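Side-chain contacts in protein angel homolog 2 (Homo sapiens, PDB 6RW0), which removes 2',3'-cyclic phosphates as a member of the CCR4 deadenylase family, and probably binds the 3' untranslated regions of mRNA: residues K91-F96 / L122-E127; I261-G266 / R272-L277; L286-S289 / V293-V296. One frame throughout, in Å; residues are numbered along the deposited sequence.

How the contacts relate
All three contacts are partly buried, toward the outside of the chain. Contact 1 joins helix 82-96 to the start of strand 124-130 through a water bridge and loose apolar packing, with no direct hydrogen bond. Ile93 and Tyr124 are buried, Lys94 exposed. Contacts 2 and 3 sit on the opposite side of the chain's centre, centres 36 to 39 Å away. Both belong to the long excursion between strands 253-255 and 329-331, rest on helix 203-220 and are held by backbone hydrogen bonds. Contact 2 adds packing of the buried Ile261 and Val264 on Leu277, with Arg275 at the surface. Contact 3 adds a single antiparallel bridge and an Ile288-Tyr294 contact; Gly287 and Ile288 are buried, Tyr294 and Glu295 exposed.

Contact 1 (K91-F96 / L122-E127); sequences KEIKHF and LGYHCE
A water links Tyr124 OH to Ile93 O, and the same hydroxyl is also bonded to the carbonyl of Ala98, just beyond the helix. Water 1 donates to Ile93 O at 2.8 Å and to Tyr124 OH at 2.8 Å, and it sits at the edge of the tyrosine ring, in its plane. No direct hydrogen bond joins residues 91-96 to residues 122-127, so this water is the polar link between them. The carbonyl of Ile93 lies near the last turn of helix 82-96.

Direct packing is slight. Ile93 CG2 comes within 4.4 Å of Tyr124 OH. Ile93 also rests on Leu101 and on Leu119. Nearer the surface, Lys94 and Leu122 cross at about a right angle, with Lys94 CD 4.2 Å from Leu122 CD2. The lysine chain starts with CG anti to the backbone N (chi1 -176°) and runs extended to CE, which carries CD across to the leucine's CD2 methyl. Gly123 follows Leu122 with positive phi and closes helix 108-121 in a Schellman motif, from which the chain turns into the strand.

On the strand, His125 and Glu127 point to the same side. His125 NE2 donates to Glu127 OE2 at 2.9 Å, close to the histidine ring plane, on the anti side of Glu127 OE2 and tilted out of the carboxylate plane. Both rest on Leu150 of strand 148-157. Cys126 faces the other way, onto Tyr111 and Leu119 of helix 108-121.

Helix 82-96 connects the parallel neighbours 49-58 and 100-107 as a beta-alpha-beta crossover. Helices on one face of a sheet, with a second sheet behind it, are typical of the DNase I-like alpha/beta sandwich, here at its edge strand 124-130.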
loop_
_atom_site.group_PDB
_atom_site.type_symbol
_atom_site.label_atom_id
_atom_site.label_comp_id
_atom_site.label_asym_id
_atom_site.label_seq_id
_atom_site.Cartn_x
_atom_site.Cartn_y
_atom_site.Cartn_z
ATOM N N LYS A 91 8.646 -17.457 6.509
ATOM C CA LYS A 91 8.457 -17.784 7.917
ATOM C C LYS A 91 7.621 -16.725 8.624
ATOM O O LYS A 91 6.762 -17.059 9.450
ATOM C CB LYS A 91 9.827 -17.929 8.577
ATOM C CG LYS A 91 9.795 -18.239 10.057
ATOM C CD LYS A 91 11.211 -18.442 10.584
ATOM C CE LYS A 91 11.218 -18.787 12.065
ATOM N NZ LYS A 91 12.601 -18.823 12.619
ATOM N N GLU A 92 7.861 -15.446 8.316
ATOM C CA GLU A 92 7.053 -14.376 8.889
ATOM C C GLU A 92 5.598 -14.500 8.463
ATOM O O GLU A 92 4.679 -14.319 9.268
ATOM C CB GLU A 92 7.529 -13.023 8.376
ATOM C CG GLU A 92 8.693 -12.394 8.995
ATOM C CD GLU A 92 8.902 -11.030 8.373
ATOM O OE1 GLU A 92 9.367 -10.967 7.211
ATOM O OE2 GLU A 92 8.565 -10.027 9.034
ATOM N N ILE A 93 5.369 -14.722 7.167
ATOM C CA ILE A 93 4.001 -14.846 6.672
ATOM C C ILE A 93 3.302 -16.012 7.352
ATOM O O ILE A 93 2.145 -15.906 7.772
ATOM C CB ILE A 93 3.997 -14.968 5.136
ATOM C CG1 ILE A 93 4.458 -13.645 4.515
ATOM C CG2 ILE A 93 2.622 -15.375 4.658
ATOM C CD1 ILE A 93 4.664 -13.694 2.988
ATOM N N LYS A 94 4.007 -17.136 7.495
ATOM C CA LYS A 94 3.429 -18.297 8.160
ATOM C C LYS A 94 3.127 -17.994 9.619
ATOM O O LYS A 94 2.088 -18.402 10.149
ATOM C CB LYS A 94 4.387 -19.482 8.043
ATOM C CG LYS A 94 3.827 -20.751 8.622
ATOM C CD LYS A 94 4.649 -21.967 8.241
ATOM C CE LYS A 94 4.068 -23.208 8.912
ATOM N NZ LYS A 94 4.105 -24.414 8.038
ATOM N N HIS A 95 4.018 -17.256 10.280
ATOM C CA HIS A 95 3.854 -16.982 11.697
ATOM C C HIS A 95 2.586 -16.191 11.973
ATOM O O HIS A 95 1.838 -16.505 12.907
ATOM C CB HIS A 95 5.061 -16.200 12.185
ATOM C CG HIS A 95 5.025 -15.912 13.643
ATOM N ND1 HIS A 95 4.786 -14.655 14.149
ATOM C CD2 HIS A 95 5.175 -16.732 14.709
ATOM C CE1 HIS A 95 4.823 -14.706 15.470
ATOM N NE2 HIS A 95 5.047 -15.955 15.832
ATOM N N PHE A 96 2.339 -15.141 11.190
ATOM C CA PHE A 96 1.183 -14.293 11.439
ATOM C C PHE A 96 -0.103 -14.890 10.909
ATOM O O PHE A 96 -1.175 -14.543 11.414
ATOM C CB PHE A 96 1.440 -12.886 10.908
ATOM C CG PHE A 96 2.479 -12.152 11.709
ATOM C CD1 PHE A 96 2.248 -11.831 13.033
ATOM C CD2 PHE A 96 3.695 -11.826 11.151
ATOM C CE1 PHE A 96 3.215 -11.183 13.785
ATOM C CE2 PHE A 96 4.654 -11.173 11.895
ATOM C CZ PHE A 96 4.413 -10.854 13.210
ATOM N N LEU A 122 0.031 -22.953 1.917
ATOM C CA LEU A 122 -0.473 -22.470 3.195
ATOM C C LEU A 122 -1.975 -22.200 3.177
ATOM O O LEU A 122 -2.530 -21.787 4.204
ATOM C CB LEU A 122 0.258 -21.186 3.604
ATOM C CG LEU A 122 1.759 -21.267 3.878
ATOM C CD1 LEU A 122 2.352 -19.901 4.187
ATOM C CD2 LEU A 122 2.020 -22.253 5.023
ATOM N N GLY A 123 -2.671 -22.412 2.063
ATOM C CA GLY A 123 -4.125 -22.244 1.995
ATOM C C GLY A 123 -4.545 -20.934 1.368
ATOM O O GLY A 123 -5.688 -20.611 1.489
ATOM N N TYR A 124 -3.644 -20.225 0.706
ATOM C CA TYR A 124 -4.002 -18.941 0.082
ATOM C C TYR A 124 -4.315 -19.109 -1.398
ATOM O O TYR A 124 -3.669 -19.883 -2.042
ATOM C CB TYR A 124 -2.844 -17.949 0.124
ATOM C CG TYR A 124 -2.527 -17.420 1.493
ATOM C CD1 TYR A 124 -3.272 -16.414 2.057
ATOM C CD2 TYR A 124 -1.497 -17.959 2.228
ATOM C CE1 TYR A 124 -3.002 -15.947 3.322
ATOM C CE2 TYR A 124 -1.210 -17.505 3.497
ATOM C CZ TYR A 124 -1.960 -16.489 4.041
ATOM O OH TYR A 124 -1.697 -16.036 5.285
ATOM N N HIS A 125 -5.310 -18.394 -1.880
ATOM C CA HIS A 125 -5.523 -18.189 -3.320
ATOM C C HIS A 125 -4.777 -16.888 -3.637
ATOM O O HIS A 125 -5.029 -15.948 -2.962
ATOM C CB HIS A 125 -6.989 -18.044 -3.636
ATOM C CG HIS A 125 -7.146 -17.744 -5.069
ATOM N ND1 HIS A 125 -6.934 -18.684 -6.005
ATOM C CD2 HIS A 125 -7.320 -16.600 -5.729
ATOM C CE1 HIS A 125 -7.046 -18.159 -7.179
ATOM N NE2 HIS A 125 -7.319 -16.928 -7.018
ATOM N N CYS A 126 -3.949 -16.843 -4.664
ATOM C CA CYS A 126 -3.099 -15.697 -4.969
ATOM C C CYS A 126 -3.453 -15.083 -6.317
ATOM O O CYS A 126 -3.614 -15.797 -7.309
ATOM C CB CYS A 126 -1.633 -16.133 -5.030
ATOM S SG CYS A 126 -1.019 -16.852 -3.495
ATOM N N GLU A 127 -3.525 -13.748 -6.351
ATOM C CA GLU A 127 -3.720 -12.997 -7.589
ATOM C C GLU A 127 -2.634 -11.942 -7.727
ATOM O O GLU A 127 -2.357 -11.200 -6.776
ATOM C CB GLU A 127 -5.100 -12.326 -7.619
ATOM C CG GLU A 127 -6.272 -13.296 -7.723
ATOM C CD GLU A 127 -6.399 -13.973 -9.085
ATOM O OE1 GLU A 127 -5.752 -13.528 -10.068
ATOM O OE2 GLU A 127 -7.162 -14.961 -9.168
HETATM O O HOH W 1 0.216 -17.520 6.650
#

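Contact 2 (I261-G266 / R272-L277); sequences IGKVSG and RGQRIL
Ile261 N donates to Arg275 O at 3.0 Å, with an N-H...O angle of 162°. A second bond is weak: Gly262 N reaches Gln274 OE1 at 2.9 Å, but the angle at the hydrogen is only 124°. The extended chain of Gln274 brings its amide onto the glycine backbone, where NE2 is 3.6 Å from Gly262 CA. The charged end of Arg275 has its main partner elsewhere, in a salt bridge from NH2 to Asp204 of helix 203-220. NH2 also bonds a glycerol, probably from the crystallisation liquor.

Both segments belong to the loop between strands 253-255 and 329-331. Leu259 and Ile261 pair with Leu277 and Arg275 in antiparallel sense. No regular strand forms here, and Val264 and Ser265 share backbone hydrogen bonds with Leu245 and Val240.

The Ile261 side chain packs round the Arg275 carbonyl that its own N is bonded to. Its chi1 of 57° puts CG1 between the backbone N and the carbonyl carbon, so that CG1 and CG2 each approach Arg275 O to 3.5 Å. Ile261 CG2 and CD1 lie over the same face of the Arg275 guanidinium, CD1 toward NH2 at 3.8 Å. Deeper in, Ile261 CG2 meets Leu277 CD2 at 3.8 Å. The other leucine methyl, Leu277 CD1, touches Val264 CG2 at 4.0 Å, with the two side chains about perpendicular. Val264 in turn rests on Leu207 of helix 203-220.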
loop_
_atom_site.group_PDB
_atom_site.type_symbol
_atom_site.label_atom_id
_atom_site.label_comp_id
_atom_site.label_asym_id
_atom_site.label_seq_id
_atom_site.Cartn_x
_atom_site.Cartn_y
_atom_site.Cartn_z
ATOM N N ILE A 261 4.710 20.239 -7.088
ATOM C CA ILE A 261 4.584 18.803 -7.349
ATOM C C ILE A 261 5.413 17.968 -6.380
ATOM O O ILE A 261 5.023 16.847 -6.023
ATOM C CB ILE A 261 4.888 18.459 -8.825
ATOM C CG1 ILE A 261 6.273 18.928 -9.265
ATOM C CG2 ILE A 261 3.810 19.054 -9.739
ATOM C CD1 ILE A 261 6.636 18.402 -10.647
ATOM N N GLY A 262 6.545 18.478 -5.927
ATOM C CA GLY A 262 7.382 17.724 -5.027
ATOM C C GLY A 262 6.982 17.766 -3.575
ATOM O O GLY A 262 7.643 17.122 -2.755
ATOM N N LYS A 263 5.949 18.532 -3.221
ATOM C CA LYS A 263 5.469 18.620 -1.851
ATOM C C LYS A 263 4.288 17.702 -1.593
ATOM O O LYS A 263 3.856 17.566 -0.445
ATOM C CB LYS A 263 5.100 20.067 -1.501
ATOM C CG LYS A 263 6.263 21.050 -1.663
ATOM C CD LYS A 263 7.471 20.700 -0.807
ATOM C CE LYS A 263 7.276 21.142 0.626
ATOM N NZ LYS A 263 6.962 22.593 0.718
ATOM N N VAL A 264 3.793 17.035 -2.628
ATOM C CA VAL A 264 2.609 16.193 -2.514
ATOM C C VAL A 264 2.843 15.047 -1.542
ATOM O O VAL A 264 1.983 14.733 -0.707
ATOM C CB VAL A 264 2.220 15.674 -3.910
ATOM C CG1 VAL A 264 1.229 14.539 -3.833
ATOM C CG2 VAL A 264 1.684 16.798 -4.761
ATOM N N SER A 265 3.989 14.381 -1.655
ATOM C CA SER A 265 4.217 13.143 -0.921
ATOM C C SER A 265 4.885 13.347 0.427
ATOM O O SER A 265 4.870 12.427 1.254
ATOM C CB SER A 265 5.133 12.219 -1.723
ATOM O OG SER A 265 6.437 12.789 -1.779
ATOM N N GLY A 266 5.529 14.485 0.632
ATOM C CA GLY A 266 6.233 14.753 1.894
ATOM C C GLY A 266 7.556 14.009 1.975
ATOM O O GLY A 266 8.192 14.073 2.994
ATOM N N ARG A 272 12.502 23.368 -4.001
ATOM C CA ARG A 272 12.941 24.549 -4.791
ATOM C C ARG A 272 12.795 24.262 -6.291
ATOM O O ARG A 272 13.001 23.144 -6.646
ATOM C CB ARG A 272 14.451 24.789 -4.687
ATOM C CG ARG A 272 14.980 25.294 -3.361
ATOM C CD ARG A 272 16.452 25.669 -3.502
ATOM N NE ARG A 272 17.332 24.556 -3.804
ATOM C CZ ARG A 272 17.668 23.613 -2.950
ATOM N NH1 ARG A 272 18.444 22.619 -3.320
ATOM N NH2 ARG A 272 17.199 23.655 -1.719
ATOM N N GLY A 273 12.452 25.259 -7.105
ATOM C CA GLY A 273 12.397 25.183 -8.581
ATOM C C GLY A 273 11.326 24.257 -9.123
ATOM O O GLY A 273 11.404 23.913 -10.267
ATOM N N GLN A 274 10.311 23.931 -8.342
ATOM C CA GLN A 274 9.313 22.940 -8.776
ATOM C C GLN A 274 8.073 23.602 -9.348
ATOM O O GLN A 274 7.651 24.608 -8.845
ATOM C CB GLN A 274 8.927 22.031 -7.618
ATOM C CG GLN A 274 10.055 21.118 -7.187
ATOM C CD GLN A 274 9.660 20.302 -5.988
ATOM O OE1 GLN A 274 8.604 20.480 -5.426
ATOM N NE2 GLN A 274 10.535 19.408 -5.589
ATOM N N ARG A 275 7.525 22.977 -10.373
ATOM C CA ARG A 275 6.262 23.371 -11.008
ATOM C C ARG A 275 5.125 23.156 -10.004
ATOM O O ARG A 275 5.206 22.259 -9.211
ATOM C CB ARG A 275 6.128 22.484 -12.245
ATOM C CG ARG A 275 4.817 22.604 -12.992
ATOM C CD ARG A 275 4.893 21.863 -14.313
ATOM N NE ARG A 275 5.294 20.472 -14.167
ATOM C CZ ARG A 275 4.454 19.466 -14.016
ATOM N NH1 ARG A 275 3.172 19.712 -13.879
ATOM N NH2 ARG A 275 4.892 18.226 -14.010
ATOM N N ILE A 276 4.122 24.016 -10.042
ATOM C CA ILE A 276 2.897 23.919 -9.249
ATOM C C ILE A 276 1.907 23.029 -9.990
ATOM O O ILE A 276 1.832 23.071 -11.221
ATOM C CB ILE A 276 2.309 25.329 -9.031
ATOM C CG1 ILE A 276 3.367 26.287 -8.471
ATOM C CG2 ILE A 276 1.071 25.246 -8.163
ATOM C CD1 ILE A 276 4.080 25.820 -7.250
ATOM N N LEU A 277 1.131 22.230 -9.248
ATOM C CA LEU A 277 0.153 21.324 -9.853
ATOM C C LEU A 277 -0.780 22.044 -10.821
ATOM O O LEU A 277 -1.268 23.133 -10.529
ATOM C CB LEU A 277 -0.715 20.696 -8.753
ATOM C CG LEU A 277 0.010 19.539 -8.079
ATOM C CD1 LEU A 277 -0.715 19.183 -6.801
ATOM C CD2 LEU A 277 0.125 18.295 -8.957
#

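Contact 3 (L286-S289 / V293-V296); sequences LGIS and VYEV
Two backbone hydrogen bonds join Gly287 and Ser289 to the facing segment. Ser289 N donates to Val293 O at 2.9 Å, nearly straight (169°). Glu295 N donates to Gly287 O at 3.0 Å. Between them Ile288 and Tyr294 form a single antiparallel bridge, as a non-hydrogen-bonded pair. The same carbonyls take CA-H...O contacts: Tyr294 CA to Gly287 O is 3.5 Å and Ile288 CA to Val293 O is 3.4 Å. Gly287 O also accepts from water 2, which donates to Glu295 O as well.

Among the polar side chains, Glu295 reaches over residues 287-289, its chain extended. Its chi1 of 64° sends that chain across the bridge, and OE1 stops 3.3 Å from Ser289 CB. Ser289 OG bonds Asn291 N in the turn that links the segments.

The apolar contact pairs Ile288 with Tyr294, side by side and pointing the same way. Ile288 CG1 meets Tyr294 CD1 at 3.9 Å.

This side of the bridge faces helix 203-220: Ile288 lies on Met212, Tyr294 on Ala215, and Tyr294 OH bonds Glu216. Strands 253-255 and 329-331 bound the loop.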
loop_
_atom_site.group_PDB
_atom_site.type_symbol
_atom_site.label_atom_id
_atom_site.label_comp_id
_atom_site.label_asym_id
_atom_site.label_seq_id
_atom_site.Cartn_x
_atom_site.Cartn_y
_atom_site.Cartn_z
ATOM N N LEU A 286 -8.259 10.980 -19.400
ATOM C CA LEU A 286 -8.159 9.937 -18.361
ATOM C C LEU A 286 -9.558 9.380 -18.060
ATOM O O LEU A 286 -9.658 8.226 -17.752
ATOM C CB LEU A 286 -7.503 10.497 -17.100
ATOM C CG LEU A 286 -7.227 9.440 -16.037
ATOM C CD1 LEU A 286 -6.441 8.289 -16.623
ATOM C CD2 LEU A 286 -6.499 10.017 -14.844
ATOM N N GLY A 287 -10.596 10.207 -18.097
ATOM C CA GLY A 287 -11.964 9.749 -17.808
ATOM C C GLY A 287 -12.236 9.563 -16.328
ATOM O O GLY A 287 -12.950 8.669 -15.992
ATOM N N ILE A 288 -11.566 10.350 -15.508
ATOM C CA ILE A 288 -11.773 10.320 -14.043
ATOM C C ILE A 288 -12.106 11.747 -13.597
ATOM O O ILE A 288 -11.373 12.653 -13.916
ATOM C CB ILE A 288 -10.566 9.704 -13.315
ATOM C CG1 ILE A 288 -10.419 8.231 -13.698
ATOM C CG2 ILE A 288 -10.702 9.883 -11.814
ATOM C CD1 ILE A 288 -9.185 7.568 -13.130
ATOM N N SER A 289 -13.178 11.925 -12.835
ATOM C CA SER A 289 -13.628 13.252 -12.370
ATOM C C SER A 289 -12.755 13.729 -11.215
ATOM O O SER A 289 -12.042 12.946 -10.636
ATOM C CB SER A 289 -15.065 13.190 -11.938
ATOM O OG SER A 289 -15.173 12.594 -10.668
ATOM N N VAL A 293 -13.961 9.438 -9.471
ATOM C CA VAL A 293 -14.812 8.382 -10.008
ATOM C C VAL A 293 -14.696 8.366 -11.525
ATOM O O VAL A 293 -14.439 9.387 -12.163
ATOM C CB VAL A 293 -16.287 8.505 -9.580
ATOM C CG1 VAL A 293 -16.382 8.481 -8.070
ATOM C CG2 VAL A 293 -16.921 9.751 -10.143
ATOM N N TYR A 294 -14.880 7.191 -12.111
ATOM C CA TYR A 294 -14.924 7.127 -13.559
ATOM C C TYR A 294 -16.093 7.960 -14.081
ATOM O O TYR A 294 -17.163 8.013 -13.470
ATOM C CB TYR A 294 -15.118 5.682 -14.004
ATOM C CG TYR A 294 -13.938 4.771 -13.781
ATOM C CD1 TYR A 294 -12.676 5.116 -14.222
ATOM C CD2 TYR A 294 -14.094 3.543 -13.147
ATOM C CE1 TYR A 294 -11.599 4.279 -14.036
ATOM C CE2 TYR A 294 -13.016 2.693 -12.965
ATOM C CZ TYR A 294 -11.775 3.073 -13.410
ATOM O OH TYR A 294 -10.666 2.270 -13.246
ATOM N N GLU A 295 -15.891 8.585 -15.240
ATOM C CA GLU A 295 -16.920 9.379 -15.895
ATOM C C GLU A 295 -16.908 9.098 -17.393
ATOM O O GLU A 295 -15.888 8.714 -17.976
ATOM C CB GLU A 295 -16.749 10.878 -15.592
ATOM C CG GLU A 295 -15.467 11.466 -16.142
ATOM C CD GLU A 295 -15.233 12.911 -15.741
ATOM O OE1 GLU A 295 -16.101 13.508 -15.068
ATOM O OE2 GLU A 295 -14.167 13.448 -16.108
ATOM N N VAL A 296 -18.075 9.256 -17.999
ATOM C CA VAL A 296 -18.190 9.154 -19.444
ATOM C C VAL A 296 -17.513 10.373 -20.047
ATOM O O VAL A 296 -17.890 11.512 -19.744
ATOM C CB VAL A 296 -19.662 9.095 -19.857
ATOM C CG1 VAL A 296 -19.767 9.106 -21.369
ATOM C CG2 VAL A 296 -20.346 7.875 -19.256
HETATM O O HOH W 2 -14.046 6.686 -17.607
#